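Local coordinates for protein phosphohistidine phosphatase SixA (PDB 1UJC) that removes phosphate from phosphohistidine, acting on the HPt domain of the sensor ArcB in the multistep His-Asp phosphorelay of Escherichia coli, at residues Q2-R7 with I133-L138; D29-M34 with T129-A134; N36-Q41 with D65-P70; E44-L49 with E98-V103. One frame throughout, in Å; residues are numbered along the deposited sequence.

Contact 1: Q2-R7 with I133-L138; sequences QVFIMR and IASVTL. With WO4 (tungstate(VI)ion), chain C.
Val3 and Ile5 pair with Val136 and Ala134 in the antiparallel part of the central sheet, where strand 2-7 leads into the Arg-His-Gly signature of the histidine phosphatase superfamily. These are the two hydrogen-bonded pairs, with Val3 N 2.7 Å from Val136 O and Ala134 N 2.8 Å from Ile5 O. On the face carrying Phe4 and Met6, Ile133 divides its branches: CG2 lies at the Phe4 ring edge, 4.0 Å from Phe4 CB, while CG1 is 3.8 Å from Met6 CB. At the far end the bent Gln2 chain puts OE1 2.6 Å from Thr137 OG1, a hydroxyl shared with Asn147. Arg7 stretches straight out (CG anti to the backbone N, chi1 177°) to the phosphate-like tungstate, where NE meets O1 edge-on at 3.1 Å. A leucine here would remove that N-H and the positive charge and would probably weaken the hold on the anion, leaving more of it to partners such as Arg55, His108 and the backbone N of Leu109. Helix 111-119 covers Ile5, and Met34 and Leu38 of helix 25-40 lie against the opposite face; strands 102-107 and 144-150 flank the pair.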
loop_
_atom_site.group_PDB
_atom_site.type_symbol
_atom_site.label_atom_id
_atom_site.label_comp_id
_atom_site.label_asym_id
_atom_site.label_seq_id
_atom_site.Cartn_x
_atom_site.Cartn_y
_atom_site.Cartn_z
ATOM N N GLN A 2 3.763 -11.588 -4.222
ATOM C CA GLN A 2 4.062 -10.200 -4.542
ATOM C C GLN A 2 3.283 -9.271 -3.623
ATOM O O GLN A 2 2.065 -9.359 -3.526
ATOM C CB GLN A 2 3.693 -9.887 -5.992
ATOM C CG GLN A 2 4.585 -10.534 -7.042
ATOM C CD GLN A 2 6.057 -10.234 -6.828
ATOM O OE1 GLN A 2 6.748 -10.951 -6.106
ATOM N NE2 GLN A 2 6.541 -9.159 -7.444
ATOM N N VAL A 3 3.994 -8.388 -2.937
ATOM C CA VAL A 3 3.340 -7.446 -2.048
ATOM C C VAL A 3 3.600 -6.043 -2.558
ATOM O O VAL A 3 4.745 -5.667 -2.789
ATOM C CB VAL A 3 3.875 -7.566 -0.605
ATOM C CG1 VAL A 3 3.148 -6.585 0.298
ATOM C CG2 VAL A 3 3.690 -8.990 -0.103
ATOM N N PHE A 4 2.534 -5.280 -2.761
ATOM C CA PHE A 4 2.671 -3.911 -3.229
ATOM C C PHE A 4 2.236 -2.971 -2.120
ATOM O O PHE A 4 1.051 -2.873 -1.805
ATOM C CB PHE A 4 1.825 -3.675 -4.479
ATOM C CG PHE A 4 2.201 -4.556 -5.635
ATOM C CD1 PHE A 4 1.557 -5.767 -5.842
ATOM C CD2 PHE A 4 3.216 -4.176 -6.507
ATOM C CE1 PHE A 4 1.915 -6.592 -6.904
ATOM C CE2 PHE A 4 3.583 -4.997 -7.575
ATOM C CZ PHE A 4 2.932 -6.205 -7.772
ATOM N N ILE A 5 3.208 -2.285 -1.532
ATOM C CA ILE A 5 2.955 -1.362 -0.437
ATOM C C ILE A 5 2.791 0.051 -0.968
ATOM O O ILE A 5 3.687 0.589 -1.623
ATOM C CB ILE A 5 4.113 -1.412 0.572
ATOM C CG1 ILE A 5 4.309 -2.860 1.042
ATOM C CG2 ILE A 5 3.827 -0.486 1.746
ATOM C CD1 ILE A 5 5.505 -3.083 1.924
ATOM N N MET A 6 1.647 0.657 -0.676
ATOM C CA MET A 6 1.367 1.997 -1.161
ATOM C C MET A 6 1.005 3.007 -0.081
ATOM O O MET A 6 0.278 2.703 0.862
ATOM C CB MET A 6 0.246 1.925 -2.203
ATOM C CG MET A 6 -0.207 3.255 -2.775
ATOM S SD MET A 6 -1.446 2.997 -4.068
ATOM C CE MET A 6 -1.238 4.508 -5.065
ATOM N N ARG A 7 1.538 4.215 -0.221
ATOM C CA ARG A 7 1.235 5.290 0.715
ATOM C C ARG A 7 0.017 6.007 0.142
ATOM O O ARG A 7 -0.052 6.262 -1.059
ATOM C CB ARG A 7 2.404 6.274 0.815
ATOM C CG ARG A 7 2.123 7.452 1.728
ATOM C CD ARG A 7 3.289 8.422 1.746
ATOM N NE ARG A 7 3.039 9.541 2.644
ATOM C CZ ARG A 7 3.758 10.659 2.665
ATOM N NH1 ARG A 7 4.779 10.811 1.831
ATOM N NH2 ARG A 7 3.451 11.628 3.516
ATOM N N ILE A 133 4.664 3.472 -4.620
ATOM C CA ILE A 133 4.482 2.048 -4.371
ATOM C C ILE A 133 5.788 1.269 -4.285
ATOM O O ILE A 133 6.675 1.419 -5.124
ATOM C CB ILE A 133 3.619 1.399 -5.473
ATOM C CG1 ILE A 133 2.207 1.988 -5.448
ATOM C CG2 ILE A 133 3.556 -0.111 -5.275
ATOM C CD1 ILE A 133 1.319 1.480 -6.565
ATOM N N ALA A 134 5.889 0.428 -3.263
ATOM C CA ALA A 134 7.071 -0.400 -3.080
ATOM C C ALA A 134 6.691 -1.837 -3.401
ATOM O O ALA A 134 5.637 -2.319 -2.980
ATOM C CB ALA A 134 7.569 -0.296 -1.651
ATOM N N SER A 135 7.547 -2.512 -4.158
ATOM C CA SER A 135 7.319 -3.900 -4.536
ATOM C C SER A 135 8.207 -4.808 -3.710
ATOM O O SER A 135 9.421 -4.631 -3.662
ATOM C CB SER A 135 7.633 -4.121 -6.010
ATOM O OG SER A 135 7.797 -5.502 -6.267
ATOM N N VAL A 136 7.587 -5.792 -3.075
ATOM C CA VAL A 136 8.300 -6.736 -2.233
ATOM C C VAL A 136 7.852 -8.152 -2.539
ATOM O O VAL A 136 6.660 -8.430 -2.572
ATOM C CB VAL A 136 8.013 -6.470 -0.736
ATOM C CG1 VAL A 136 8.624 -7.568 0.120
ATOM C CG2 VAL A 136 8.559 -5.104 -0.333
ATOM N N THR A 137 8.806 -9.043 -2.769
ATOM C CA THR A 137 8.466 -10.435 -3.013
ATOM C C THR A 137 8.676 -11.130 -1.679
ATOM O O THR A 137 9.792 -11.161 -1.161
ATOM C CB THR A 137 9.377 -11.067 -4.066
ATOM O OG1 THR A 137 9.152 -10.432 -5.329
ATOM C CG2 THR A 137 9.090 -12.559 -4.185
ATOM N N LEU A 138 7.597 -11.666 -1.118
ATOM C CA LEU A 138 7.659 -12.330 0.179
ATOM C C LEU A 138 7.491 -13.840 0.072
ATOM O O LEU A 138 6.595 -14.330 -0.624
ATOM C CB LEU A 138 6.573 -11.766 1.095
ATOM C CG LEU A 138 6.521 -12.196 2.564
ATOM C CD1 LEU A 138 7.768 -11.720 3.313
ATOM C CD2 LEU A 138 5.274 -11.601 3.196
HETATM W W WO4 C . 0.259 10.335 5.919
HETATM O O1 WO4 C . 1.246 9.145 5.137
HETATM O O2 WO4 C . -1.168 9.587 6.560
HETATM O O3 WO4 C . -0.068 11.668 4.869
HETATM O O4 WO4 C . 1.134 10.970 7.270
#

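Contact 2: D29-M34 with T129-A134; sequences DESRLM and TTSAIA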
loop_
_atom_site.group_PDB
_atom_site.type_symbol
_atom_site.label_atom_id
_atom_site.label_comp_id
_atom_site.label_asym_id
_atom_site.label_seq_id
_atom_site.Cartn_x
_atom_site.Cartn_y
_atom_site.Cartn_z
ATOM N N ASP A 29 -5.796 12.311 -8.471
ATOM C CA ASP A 29 -5.157 12.242 -9.779
ATOM C C ASP A 29 -3.925 11.346 -9.772
ATOM O O ASP A 29 -3.799 10.448 -10.605
ATOM C CB ASP A 29 -4.759 13.638 -10.265
ATOM C CG ASP A 29 -5.947 14.579 -10.401
ATOM O OD1 ASP A 29 -7.012 14.151 -10.895
ATOM O OD2 ASP A 29 -5.804 15.760 -10.025
ATOM N N GLU A 30 -3.017 11.585 -8.829
ATOM C CA GLU A 30 -1.798 10.793 -8.749
ATOM C C GLU A 30 -2.061 9.345 -8.379
ATOM O O GLU A 30 -1.337 8.450 -8.818
ATOM C CB GLU A 30 -0.826 11.396 -7.741
ATOM C CG GLU A 30 -0.426 12.813 -8.058
ATOM C CD GLU A 30 0.757 13.258 -7.239
ATOM O OE1 GLU A 30 0.762 12.992 -6.017
ATOM O OE2 GLU A 30 1.677 13.876 -7.816
ATOM N N SER A 31 -3.084 9.105 -7.570
ATOM C CA SER A 31 -3.395 7.737 -7.193
ATOM C C SER A 31 -3.876 6.960 -8.415
ATOM O O SER A 31 -3.566 5.777 -8.564
ATOM C CB SER A 31 -4.441 7.709 -6.079
ATOM O OG SER A 31 -3.831 7.986 -4.828
ATOM N N ARG A 32 -4.626 7.629 -9.290
ATOM C CA ARG A 32 -5.118 6.995 -10.511
ATOM C C ARG A 32 -3.938 6.777 -11.453
ATOM O O ARG A 32 -3.884 5.789 -12.188
ATOM C CB ARG A 32 -6.174 7.870 -11.205
ATOM C CG ARG A 32 -7.596 7.711 -10.669
ATOM C CD ARG A 32 -8.632 8.193 -11.697
ATOM N NE ARG A 32 -9.970 7.668 -11.419
ATOM C CZ ARG A 32 -10.884 8.284 -10.674
ATOM N NH1 ARG A 32 -10.616 9.461 -10.132
ATOM N NH2 ARG A 32 -12.065 7.719 -10.457
ATOM N N LEU A 33 -2.993 7.712 -11.415
ATOM C CA LEU A 33 -1.798 7.646 -12.250
ATOM C C LEU A 33 -1.008 6.375 -11.927
ATOM O O LEU A 33 -0.615 5.626 -12.828
ATOM C CB LEU A 33 -0.931 8.882 -11.998
ATOM C CG LEU A 33 0.232 9.176 -12.948
ATOM C CD1 LEU A 33 -0.285 9.283 -14.379
ATOM C CD2 LEU A 33 0.902 10.486 -12.534
ATOM N N MET A 34 -0.779 6.138 -10.638
ATOM C CA MET A 34 -0.043 4.957 -10.192
ATOM C C MET A 34 -0.836 3.680 -10.477
ATOM O O MET A 34 -0.261 2.642 -10.811
ATOM C CB MET A 34 0.249 5.050 -8.695
ATOM C CG MET A 34 1.231 6.150 -8.308
ATOM S SD MET A 34 2.887 5.885 -8.983
ATOM C CE MET A 34 3.340 4.391 -8.152
ATOM N N THR A 129 6.829 8.863 -1.126
ATOM C CA THR A 129 6.113 10.093 -1.464
ATOM C C THR A 129 4.658 9.626 -1.578
ATOM O O THR A 129 4.413 8.424 -1.697
ATOM C CB THR A 129 6.571 10.674 -2.809
ATOM O OG1 THR A 129 6.152 9.811 -3.873
ATOM C CG2 THR A 129 8.093 10.802 -2.839
ATOM N N THR A 130 3.693 10.541 -1.536
ATOM C CA THR A 130 2.296 10.114 -1.625
ATOM C C THR A 130 2.010 9.320 -2.904
ATOM O O THR A 130 2.507 9.652 -3.978
ATOM C CB THR A 130 1.317 11.317 -1.529
ATOM O OG1 THR A 130 1.684 12.321 -2.483
ATOM C CG2 THR A 130 1.338 11.915 -0.129
ATOM N N SER A 131 1.214 8.261 -2.765
ATOM C CA SER A 131 0.843 7.385 -3.878
ATOM C C SER A 131 1.983 6.496 -4.374
ATOM O O SER A 131 1.782 5.678 -5.268
ATOM C CB SER A 131 0.295 8.200 -5.056
ATOM O OG SER A 131 -0.954 8.794 -4.746
ATOM N N ALA A 132 3.174 6.653 -3.800
ATOM C CA ALA A 132 4.327 5.845 -4.199
ATOM C C ALA A 132 4.094 4.380 -3.836
ATOM O O ALA A 132 3.420 4.079 -2.855
ATOM C CB ALA A 132 5.591 6.357 -3.515
ATOM N N ILE A 133 4.664 3.472 -4.620
ATOM C CA ILE A 133 4.482 2.048 -4.371
ATOM C C ILE A 133 5.788 1.269 -4.285
ATOM O O ILE A 133 6.675 1.419 -5.124
ATOM C CB ILE A 133 3.619 1.399 -5.473
ATOM C CG1 ILE A 133 2.207 1.988 -5.448
ATOM C CG2 ILE A 133 3.556 -0.111 -5.275
ATOM C CD1 ILE A 133 1.319 1.480 -6.565
ATOM N N ALA A 134 5.889 0.428 -3.263
ATOM C CA ALA A 134 7.071 -0.400 -3.080
ATOM C C ALA A 134 6.691 -1.837 -3.401
ATOM O O ALA A 134 5.637 -2.319 -2.980
ATOM C CB ALA A 134 7.569 -0.296 -1.651
HETATM O O HOH W 1 3.544 12.054 -4.894
HETATM O O HOH W 2 -0.518 11.722 -4.273
#
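Ser131 and Ser31 face each other through their hydroxyls, OG to OG at 3.0 Å, where a type II turn from Thr129 to Ala132 leans on helix 25-40. Ser31 OG also bonds Gly27 O one turn back in the helix, which ties the pair to the helix backbone. Next to the serines, the side chains of Glu30 and Thr130 pass at a slant; Glu30 OE1 and Thr130 OG1 stay 3.7 Å apart and are bridged by water. One water donates to Glu30 OE1 and, at 2.8 Å, to Thr130 O, while accepting from Thr130 OG1; a second lies between Thr130 OG1 and Ser131 OG, doubtfully close to Glu30 OE1. One turn on from Glu30, Met34 CG lies 3.1 Å from Ser131 O, and bends at chi2 and chi3 (each -64°) bring Met34 CE back to 3.5 Å from the same oxygen. The Met34 and Ile133 side chains run past each other in opposite directions, with Met34 CE 3.8 Å from Ile133 CG1. Backbone bonds from Ser131 and Ala132 to Arg7 hold this turn beside the tungstate pocket, with the Thr130 side chain about 5 Å from the anion. The chemistry is thus split: the Glu30 carboxylate, with water on OE1 and Lys156 on OE2, is likely to remain ionised, whereas Ser131 O is buried against methionine carbons with no polar partner.

Contact 3: N36-Q41 with D65-P70; sequences NWLKGQ and DCLNLP. With CA (calcium ion), chain B.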
loop_
_atom_site.group_PDB
_atom_site.type_symbol
_atom_site.label_atom_id
_atom_site.label_comp_id
_atom_site.label_asym_id
_atom_site.label_seq_id
_atom_site.Cartn_x
_atom_site.Cartn_y
_atom_site.Cartn_z
ATOM N N ASN A 36 -2.955 3.134 -12.963
ATOM C CA ASN A 36 -2.836 2.824 -14.378
ATOM C C ASN A 36 -1.453 2.279 -14.704
ATOM O O ASN A 36 -1.310 1.396 -15.545
ATOM C CB ASN A 36 -3.136 4.062 -15.233
ATOM C CG ASN A 36 -4.617 4.422 -15.236
ATOM O OD1 ASN A 36 -5.482 3.551 -15.396
ATOM N ND2 ASN A 36 -4.916 5.707 -15.073
ATOM N N TRP A 37 -0.432 2.800 -14.032
ATOM C CA TRP A 37 0.923 2.323 -14.272
ATOM C C TRP A 37 0.988 0.837 -13.916
ATOM O O TRP A 37 1.529 0.028 -14.673
ATOM C CB TRP A 37 1.931 3.110 -13.432
ATOM C CG TRP A 37 3.324 2.633 -13.631
ATOM C CD1 TRP A 37 4.121 2.853 -14.719
ATOM C CD2 TRP A 37 4.067 1.779 -12.755
ATOM N NE1 TRP A 37 5.316 2.183 -14.578
ATOM C CE2 TRP A 37 5.308 1.516 -13.381
ATOM C CE3 TRP A 37 3.803 1.206 -11.503
ATOM C CZ2 TRP A 37 6.283 0.706 -12.797
ATOM C CZ3 TRP A 37 4.770 0.401 -10.923
ATOM C CH2 TRP A 37 5.996 0.157 -11.571
ATOM N N LEU A 38 0.429 0.480 -12.763
ATOM C CA LEU A 38 0.413 -0.911 -12.327
ATOM C C LEU A 38 -0.343 -1.762 -13.335
ATOM O O LEU A 38 0.065 -2.876 -13.640
ATOM C CB LEU A 38 -0.251 -1.042 -10.959
ATOM C CG LEU A 38 0.574 -0.638 -9.739
ATOM C CD1 LEU A 38 -0.264 -0.835 -8.486
ATOM C CD2 LEU A 38 1.847 -1.482 -9.665
ATOM N N LYS A 39 -1.446 -1.224 -13.848
ATOM C CA LYS A 39 -2.256 -1.923 -14.834
ATOM C C LYS A 39 -1.402 -2.195 -16.066
ATOM O O LYS A 39 -1.474 -3.266 -16.667
ATOM C CB LYS A 39 -3.469 -1.067 -15.204
ATOM C CG LYS A 39 -4.305 -1.593 -16.359
ATOM C CD LYS A 39 -5.459 -0.637 -16.643
ATOM C CE LYS A 39 -6.290 -1.090 -17.823
ATOM N NZ LYS A 39 -7.411 -0.141 -18.081
ATOM N N GLY A 40 -0.583 -1.215 -16.433
ATOM C CA GLY A 40 0.286 -1.376 -17.582
ATOM C C GLY A 40 1.393 -2.378 -17.311
ATOM O O GLY A 40 2.008 -2.897 -18.238
ATOM N N GLN A 41 1.648 -2.660 -16.037
ATOM C CA GLN A 41 2.695 -3.606 -15.667
ATOM C C GLN A 41 2.178 -5.034 -15.605
ATOM O O GLN A 41 2.891 -5.942 -15.186
ATOM C CB GLN A 41 3.303 -3.213 -14.322
ATOM C CG GLN A 41 4.106 -1.917 -14.368
ATOM C CD GLN A 41 5.396 -2.057 -15.150
ATOM O OE1 GLN A 41 6.265 -2.855 -14.796
ATOM N NE2 GLN A 41 5.531 -1.279 -16.218
ATOM N N ASP A 65 -10.700 2.187 -9.418
ATOM C CA ASP A 65 -11.380 2.742 -10.577
ATOM C C ASP A 65 -10.571 2.556 -11.852
ATOM O O ASP A 65 -11.129 2.574 -12.935
ATOM C CB ASP A 65 -11.657 4.233 -10.381
ATOM C CG ASP A 65 -12.914 4.497 -9.572
ATOM O OD1 ASP A 65 -13.584 3.530 -9.154
ATOM O OD2 ASP A 65 -13.228 5.682 -9.361
ATOM N N CYS A 66 -9.259 2.377 -11.728
ATOM C CA CYS A 66 -8.415 2.216 -12.907
ATOM C C CYS A 66 -7.816 0.820 -13.040
ATOM O O CYS A 66 -7.459 0.385 -14.137
ATOM C CB CYS A 66 -7.281 3.244 -12.877
ATOM S SG CYS A 66 -7.799 4.953 -12.608
ATOM N N LEU A 67 -7.712 0.120 -11.920
ATOM C CA LEU A 67 -7.129 -1.217 -11.896
ATOM C C LEU A 67 -8.157 -2.224 -11.380
ATOM O O LEU A 67 -8.876 -1.947 -10.424
ATOM C CB LEU A 67 -5.895 -1.189 -10.987
ATOM C CG LEU A 67 -4.948 -2.377 -10.830
ATOM C CD1 LEU A 67 -4.256 -2.679 -12.143
ATOM C CD2 LEU A 67 -3.907 -2.028 -9.771
ATOM N N ASN A 68 -8.238 -3.388 -12.018
ATOM C CA ASN A 68 -9.192 -4.407 -11.589
ATOM C C ASN A 68 -8.791 -4.916 -10.208
ATOM O O ASN A 68 -7.760 -5.578 -10.061
ATOM C CB ASN A 68 -9.220 -5.586 -12.575
ATOM C CG ASN A 68 -9.440 -5.149 -14.018
ATOM O OD1 ASN A 68 -10.183 -4.201 -14.288
ATOM N ND2 ASN A 68 -8.809 -5.856 -14.956
ATOM N N LEU A 69 -9.598 -4.601 -9.199
ATOM C CA LEU A 69 -9.319 -5.029 -7.831
ATOM C C LEU A 69 -10.396 -5.969 -7.309
ATOM O O LEU A 69 -11.505 -6.013 -7.841
ATOM C CB LEU A 69 -9.217 -3.816 -6.899
ATOM C CG LEU A 69 -7.998 -2.907 -7.070
ATOM C CD1 LEU A 69 -8.056 -1.748 -6.079
ATOM C CD2 LEU A 69 -6.741 -3.719 -6.854
ATOM N N PRO A 70 -10.079 -6.739 -6.252
ATOM C CA PRO A 70 -11.047 -7.675 -5.669
ATOM C C PRO A 70 -12.299 -6.925 -5.246
ATOM O O PRO A 70 -12.240 -5.742 -4.900
ATOM C CB PRO A 70 -10.296 -8.252 -4.471
ATOM C CG PRO A 70 -8.878 -8.182 -4.900
ATOM C CD PRO A 70 -8.791 -6.819 -5.543
HETATM CA CA CA B . -11.999 2.977 -15.361
HETATM O O HOH W 3 -9.769 1.303 -15.769
HETATM O O HOH W 4 -14.036 4.348 -14.027
HETATM O O HOH W 5 -13.161 0.530 -14.499
HETATM O O HOH W 6 -12.688 5.372 -16.640
HETATM O O HOH W 7 -10.782 5.356 -14.645
#
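Lys39 runs along the chain of Cys66 and Leu67 as a straight rod, and its atoms meet first Leu67 and then the carbonyl of Cys66. CB lies 3.5 Å from Leu67 CD1, a methyl that also touches the Lys39 backbone at CA. CG carries the chain beyond the leucine, directed by its position anti to the backbone N (chi1 172°). CD then passes 3.4 Å from Cys66 O, and CE follows at a looser distance. The tip, NZ, ends 4.0 Å from Cys66 O, too far for a hydrogen bond, so the lysine offers this carbonyl its methylene side. The contact joins the last turns of helix 25-40 to the C-terminal end of helix 54-66, two neighbouring helices of the α/β fold that are linked in the chain through strand 47-50. Leu67 leaves the helix with its two methyls spread apart: CD1 rests on Lys39, while CD2 lies 4.0 Å from Leu38 CB, where the two leucine side chains meet at a slant. One turn before Lys39, Asn36 bends over the cysteine, its OD1 3.1 Å from Cys66 CB, with OD1 and ND2 about equally far from the sulfur. Arg32, one turn before Asn36, packs on the same cysteine and pairs with the Asp65 carboxylate. That carboxylate does not bind the nearby calcium ion; the metal takes the backbone instead, Asp65 O at 2.6 Å, with five waters around the rest. One of these waters donates to Cys66 O at 3.0 Å, so the carbonyl passed by the lysine chain also belongs to the second shell of the metal.

Contact 4: E44-L49 with E98-V103; sequences EIERVL and EGVASV
Ser102 holds OG between its backbone N and carbonyl carbon (chi1 57°), and this turns the hydroxyl toward the chain of Glu44 and Glu46. It donates to Glu44 O, at a very short 2.5 Å best read with caution, and accepts from Glu46 N at 3.1 Å. Glu46 in return extends its side chain across Val100, where OE1 receives Ala101 N at 3.0 Å in a nearly straight bond (169°) that arrives from above the carboxylate plane. Here two neighbouring strands of the parallel part of the sheet, 47-50 and 102-107, begin to run together: Arg47 N bonds Ser102 O at 3.1 Å, and Arg47 and Val103 form the parallel pair. Gly99, with positive phi, closes helix 85-98 in a Schellman motif and turns the chain toward strand 102-107. Arg47 CG lies 3.8 Å from Val100 CG1, and bends at chi2 and chi3 then carry Arg47 NH1 to Glu98 OE2 at 2.9 Å. That salt bridge lies in the guanidinium plane, the carboxylate only 17° from coplanar, while NE serves Glu74. A methionine in place of Arg47 would lack these N-H groups and would probably leave Glu98 and Glu74 without their positive mate and the Glu98 chain freer to turn. Further along the strands, Leu49 CG packs 3.7 Å from Val103 CG1, beneath helix 85-98.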
loop_
_atom_site.group_PDB
_atom_site.type_symbol
_atom_site.label_atom_id
_atom_site.label_comp_id
_atom_site.label_asym_id
_atom_site.label_seq_id
_atom_site.Cartn_x
_atom_site.Cartn_y
_atom_site.Cartn_z
ATOM N N GLU A 44 -1.772 -8.086 -11.342
ATOM C CA GLU A 44 -3.069 -8.658 -11.011
ATOM C C GLU A 44 -3.137 -8.760 -9.494
ATOM O O GLU A 44 -2.458 -9.599 -8.897
ATOM C CB GLU A 44 -3.201 -10.052 -11.623
ATOM C CG GLU A 44 -2.708 -10.155 -13.059
ATOM C CD GLU A 44 -2.797 -11.569 -13.611
ATOM O OE1 GLU A 44 -2.290 -12.503 -12.950
ATOM O OE2 GLU A 44 -3.366 -11.749 -14.710
ATOM N N ILE A 45 -3.944 -7.908 -8.873
ATOM C CA ILE A 45 -4.067 -7.902 -7.418
ATOM C C ILE A 45 -5.125 -8.882 -6.946
ATOM O O ILE A 45 -6.296 -8.755 -7.292
ATOM C CB ILE A 45 -4.423 -6.496 -6.895
ATOM C CG1 ILE A 45 -3.393 -5.476 -7.396
ATOM C CG2 ILE A 45 -4.470 -6.500 -5.379
ATOM C CD1 ILE A 45 -1.983 -5.734 -6.924
ATOM N N GLU A 46 -4.702 -9.855 -6.144
ATOM C CA GLU A 46 -5.603 -10.879 -5.624
ATOM C C GLU A 46 -6.273 -10.466 -4.320
ATOM O O GLU A 46 -7.439 -10.789 -4.081
ATOM C CB GLU A 46 -4.843 -12.192 -5.398
ATOM C CG GLU A 46 -5.741 -13.373 -5.009
ATOM C CD GLU A 46 -4.965 -14.651 -4.724
ATOM O OE1 GLU A 46 -4.061 -14.994 -5.510
ATOM O OE2 GLU A 46 -5.272 -15.322 -3.715
ATOM N N ARG A 47 -5.534 -9.760 -3.473
ATOM C CA ARG A 47 -6.065 -9.322 -2.188
ATOM C C ARG A 47 -5.690 -7.876 -1.886
ATOM O O ARG A 47 -4.653 -7.383 -2.339
ATOM C CB ARG A 47 -5.539 -10.234 -1.074
ATOM C CG ARG A 47 -6.044 -11.670 -1.159
ATOM C CD ARG A 47 -7.495 -11.762 -0.702
ATOM N NE ARG A 47 -7.608 -11.759 0.754
ATOM C CZ ARG A 47 -7.294 -12.792 1.532
ATOM N NH1 ARG A 47 -6.844 -13.921 0.993
ATOM N NH2 ARG A 47 -7.437 -12.702 2.851
ATOM N N VAL A 48 -6.535 -7.205 -1.110
ATOM C CA VAL A 48 -6.297 -5.818 -0.746
ATOM C C VAL A 48 -6.456 -5.580 0.754
ATOM O O VAL A 48 -7.462 -5.961 1.353
ATOM C CB VAL A 48 -7.258 -4.888 -1.505
ATOM C CG1 VAL A 48 -7.045 -3.449 -1.075
ATOM C CG2 VAL A 48 -7.041 -5.044 -2.997
ATOM N N LEU A 49 -5.446 -4.947 1.346
ATOM C CA LEU A 49 -5.440 -4.627 2.769
ATOM C C LEU A 49 -5.337 -3.109 2.847
ATOM O O LEU A 49 -4.454 -2.513 2.231
ATOM C CB LEU A 49 -4.233 -5.275 3.453
ATOM C CG LEU A 49 -4.037 -6.771 3.187
ATOM C CD1 LEU A 49 -2.776 -7.262 3.891
ATOM C CD2 LEU A 49 -5.253 -7.542 3.677
ATOM N N GLU A 98 -1.104 -19.216 2.680
ATOM C CA GLU A 98 -2.460 -19.545 2.256
ATOM C C GLU A 98 -2.478 -19.794 0.751
ATOM O O GLU A 98 -3.355 -20.482 0.234
ATOM C CB GLU A 98 -3.414 -18.391 2.618
ATOM C CG GLU A 98 -4.851 -18.550 2.120
ATOM C CD GLU A 98 -5.771 -17.432 2.599
ATOM O OE1 GLU A 98 -6.064 -17.372 3.809
ATOM O OE2 GLU A 98 -6.201 -16.608 1.766
ATOM N N GLY A 99 -1.499 -19.231 0.052
ATOM C CA GLY A 99 -1.431 -19.407 -1.385
ATOM C C GLY A 99 -1.645 -18.111 -2.150
ATOM O O GLY A 99 -1.452 -18.069 -3.357
ATOM N N VAL A 100 -2.036 -17.048 -1.454
ATOM C CA VAL A 100 -2.261 -15.759 -2.107
ATOM C C VAL A 100 -1.068 -15.365 -2.986
ATOM O O VAL A 100 0.080 -15.363 -2.533
ATOM C CB VAL A 100 -2.522 -14.658 -1.063
ATOM C CG1 VAL A 100 -2.631 -13.303 -1.740
ATOM C CG2 VAL A 100 -3.794 -14.973 -0.300
ATOM N N ALA A 101 -1.347 -15.019 -4.240
ATOM C CA ALA A 101 -0.296 -14.655 -5.189
ATOM C C ALA A 101 0.150 -13.196 -5.138
ATOM O O ALA A 101 1.306 -12.894 -5.430
ATOM C CB ALA A 101 -0.735 -15.009 -6.615
ATOM N N SER A 102 -0.753 -12.294 -4.768
ATOM C CA SER A 102 -0.411 -10.879 -4.713
ATOM C C SER A 102 -1.347 -10.085 -3.819
ATOM O O SER A 102 -2.547 -10.370 -3.741
ATOM C CB SER A 102 -0.434 -10.289 -6.120
ATOM O OG SER A 102 -1.703 -10.487 -6.714
ATOM N N VAL A 103 -0.792 -9.074 -3.159
ATOM C CA VAL A 103 -1.557 -8.229 -2.253
ATOM C C VAL A 103 -1.147 -6.771 -2.390
ATOM O O VAL A 103 0.038 -6.464 -2.517
ATOM C CB VAL A 103 -1.332 -8.639 -0.772
ATOM C CG1 VAL A 103 -2.179 -7.771 0.145
ATOM C CG2 VAL A 103 -1.659 -10.109 -0.573
#

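Contacts 1 and 2 are buried, whereas contacts 3 and 4 lie nearer the surface and mix buried leucines or valines with exposed polar chains. Strand 133-138 serves both contact 1 and contact 2, and helix 25-40 both contact 2 and contact 3; Ile133 and Leu38 touch where these elements meet. Strand 2-7 of contact 1 is bonded on its other side to strand 102-107 of contact 4, so antiparallel and parallel pairing share a single sheet. Chemistry follows place: mainly backbone bonds and apolar packing in contact 1, with Arg7 at the anion; water and hydroxyls in contact 2; a calcium ion beside contact 3; backbone bonds joined by a salt bridge in contact 4.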